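Local coordinates for giardin subunit alpha-1 (Giardia intestinalis, PDB 4EVF), which is an annexin that binds calcium and phosphatidylserine-containing membranes and takes part in attachment of the parasite to the intestinal mucosa, at residues F25-Y30 against M68-D73. Residues are numbered along the deposited sequence; the frame is centred on the assembly and turned at random.
Sequences FIASEY and MDLFSD
The methyl group of Ala-27 overlaps the outer end of the Phe-71 ring and one branch of Leu-70, joining helix 20-28 to the end of helix 62-70 in what is predicted to be the first annexin repeat, an all-helical bundle. Ala-27 CB lies 3.7 Å from CZ and 3.8 Å from CE2 of Phe-71, meeting the ring obliquely. Leu-70 contributes a single methyl, CD1, 3.9 Å from Ala-27 CB. The two backbones approach to 6.7 Å between the CA atoms of Ala-27 and Leu-70, a close passage compatible with the small alanine side chain. In Phe-71 the ring is set beside the backbone N and anti to the carbonyl carbon (chi1 -69°), which carries its far end across to helix 20-28.

No hydrogen bond spans the two segments; the junction is purely apolar and buried. Leu-11 of helix 4-16, Leu-50 and Ile-54 of helix 50-57 and Arg-35 of helix 32-46 also touch Phe-71, so the ring draws together several helices of the bundle. Leu-291 of helix 284-292 packs on both Ala-27 and Leu-70, linking this core to the C-terminal part of the chain.

Polar bonds instead secure the helix ends locally. Near the end of helix 20-28, Ser-28 OG donates to Phe-25 O at 2.6 Å, folding the hydroxyl back onto its own helix. Beyond Ser-72, Asp-73 is the N-cap of helix 74-87, its OD2 accepting from His-75 N. Where helix 62-70 gives way to the linker, Met-68 O is gripped from opposite faces of its carbonyl plane, by Phe-71 N at 3.0 Å and by Ser-72 OG at 2.7 Å, the hydroxyl standing 53° out of that plane.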
loop_
_atom_site.group_PDB
_atom_site.type_symbol
_atom_site.label_atom_id
_atom_site.label_comp_id
_atom_site.label_asym_id
_atom_site.label_seq_id
_atom_site.Cartn_x
_atom_site.Cartn_y
_atom_site.Cartn_z
ATOM N N PHE A 25 12.793 12.556 8.625
ATOM C CA PHE A 25 13.874 11.694 9.087
ATOM C C PHE A 25 13.521 11.002 10.403
ATOM O O PHE A 25 13.780 9.804 10.578
ATOM C CB PHE A 25 15.194 12.451 9.245
ATOM C CG PHE A 25 16.290 11.599 9.823
ATOM C CD1 PHE A 25 16.852 10.581 9.074
ATOM C CD2 PHE A 25 16.726 11.786 11.127
ATOM C CE1 PHE A 25 17.842 9.774 9.607
ATOM C CE2 PHE A 25 17.716 10.989 11.664
ATOM C CZ PHE A 25 18.275 9.979 10.904
ATOM N N ILE A 26 12.955 11.768 11.329
ATOM C CA ILE A 26 12.527 11.212 12.609
ATOM C C ILE A 26 11.434 10.178 12.388
ATOM O O ILE A 26 11.456 9.101 12.976
ATOM C CB ILE A 26 12.014 12.299 13.568
ATOM C CG1 ILE A 26 13.155 13.249 13.952
ATOM C CG2 ILE A 26 11.422 11.658 14.809
ATOM C CD1 ILE A 26 12.692 14.591 14.467
ATOM N N ALA A 27 10.471 10.498 11.529
ATOM C CA ALA A 27 9.401 9.553 11.256
ATOM C C ALA A 27 9.971 8.260 10.681
ATOM O O ALA A 27 9.473 7.175 10.974
ATOM C CB ALA A 27 8.371 10.160 10.318
ATOM N N SER A 28 11.032 8.386 9.880
ATOM C CA SER A 28 11.603 7.256 9.144
ATOM C C SER A 28 12.325 6.279 10.071
ATOM O O SER A 28 12.561 5.125 9.722
ATOM C CB SER A 28 12.588 7.765 8.092
ATOM O OG SER A 28 13.860 8.040 8.659
ATOM N N GLU A 29 12.683 6.766 11.253
ATOM C CA GLU A 29 13.456 5.994 12.215
ATOM C C GLU A 29 12.616 4.973 12.982
ATOM O O GLU A 29 13.162 4.087 13.638
ATOM C CB GLU A 29 14.100 6.952 13.217
ATOM C CG GLU A 29 15.198 7.806 12.641
ATOM C CD GLU A 29 16.426 6.984 12.347
ATOM O OE1 GLU A 29 16.509 6.406 11.244
ATOM O OE2 GLU A 29 17.299 6.893 13.236
ATOM N N TYR A 30 11.295 5.109 12.898
ATOM C CA TYR A 30 10.379 4.404 13.791
ATOM C C TYR A 30 9.167 3.827 13.081
ATOM O O TYR A 30 8.614 4.434 12.154
ATOM C CB TYR A 30 9.892 5.352 14.884
ATOM C CG TYR A 30 11.000 5.927 15.726
ATOM C CD1 TYR A 30 11.646 5.148 16.679
ATOM C CD2 TYR A 30 11.411 7.246 15.568
ATOM C CE1 TYR A 30 12.663 5.664 17.444
ATOM C CE2 TYR A 30 12.431 7.768 16.331
ATOM C CZ TYR A 30 13.048 6.968 17.273
ATOM O OH TYR A 30 14.061 7.474 18.047
ATOM N N MET A 68 1.846 14.494 8.428
ATOM C CA MET A 68 0.702 14.328 9.334
ATOM C C MET A 68 0.275 12.877 9.449
ATOM O O MET A 68 0.081 12.368 10.552
ATOM C CB MET A 68 -0.505 15.146 8.851
ATOM C CG MET A 68 -0.290 16.652 8.852
ATOM S SD MET A 68 -1.669 17.538 8.108
ATOM C CE MET A 68 -3.032 17.109 9.198
ATOM N N ASP A 69 0.115 12.220 8.304
ATOM C CA ASP A 69 -0.327 10.831 8.251
ATOM C C ASP A 69 0.578 9.934 9.092
ATOM O O ASP A 69 0.102 9.056 9.822
ATOM C CB ASP A 69 -0.320 10.315 6.801
ATOM C CG ASP A 69 -1.417 10.933 5.939
ATOM O OD1 ASP A 69 -2.335 11.590 6.477
ATOM O OD2 ASP A 69 -1.372 10.731 4.708
ATOM N N LEU A 70 1.884 10.149 8.970
ATOM C CA LEU A 70 2.873 9.335 9.683
ATOM C C LEU A 70 2.729 9.406 11.201
ATOM O O LEU A 70 3.202 8.516 11.920
ATOM C CB LEU A 70 4.294 9.710 9.261
ATOM C CG LEU A 70 4.609 9.356 7.799
ATOM C CD1 LEU A 70 5.850 10.107 7.302
ATOM C CD2 LEU A 70 4.770 7.849 7.620
ATOM N N PHE A 71 2.075 10.458 11.686
ATOM C CA PHE A 71 1.870 10.608 13.132
ATOM C C PHE A 71 0.391 10.558 13.502
ATOM O O PHE A 71 -0.025 10.915 14.629
ATOM C CB PHE A 71 2.605 11.841 13.659
ATOM C CG PHE A 71 4.101 11.679 13.634
ATOM C CD1 PHE A 71 4.717 10.784 14.497
ATOM C CD2 PHE A 71 4.883 12.357 12.707
ATOM C CE1 PHE A 71 6.088 10.603 14.470
ATOM C CE2 PHE A 71 6.252 12.181 12.676
ATOM C CZ PHE A 71 6.858 11.307 13.550
ATOM N N SER A 72 -0.392 10.064 12.548
ATOM C CA SER A 72 -1.810 9.818 12.747
ATOM C C SER A 72 -2.089 8.325 12.882
ATOM O O SER A 72 -1.174 7.512 12.785
ATOM C CB SER A 72 -2.607 10.403 11.585
ATOM O OG SER A 72 -2.420 11.805 11.541
ATOM N N ASP A 73 -3.350 7.977 13.118
ATOM C CA ASP A 73 -3.767 6.578 13.170
ATOM C C ASP A 73 -3.877 6.039 11.750
ATOM O O ASP A 73 -4.684 6.532 10.954
ATOM C CB ASP A 73 -5.105 6.419 13.893
ATOM C CG ASP A 73 -5.428 4.964 14.199
ATOM O OD1 ASP A 73 -5.374 4.548 15.380
ATOM O OD2 ASP A 73 -5.732 4.225 13.251
#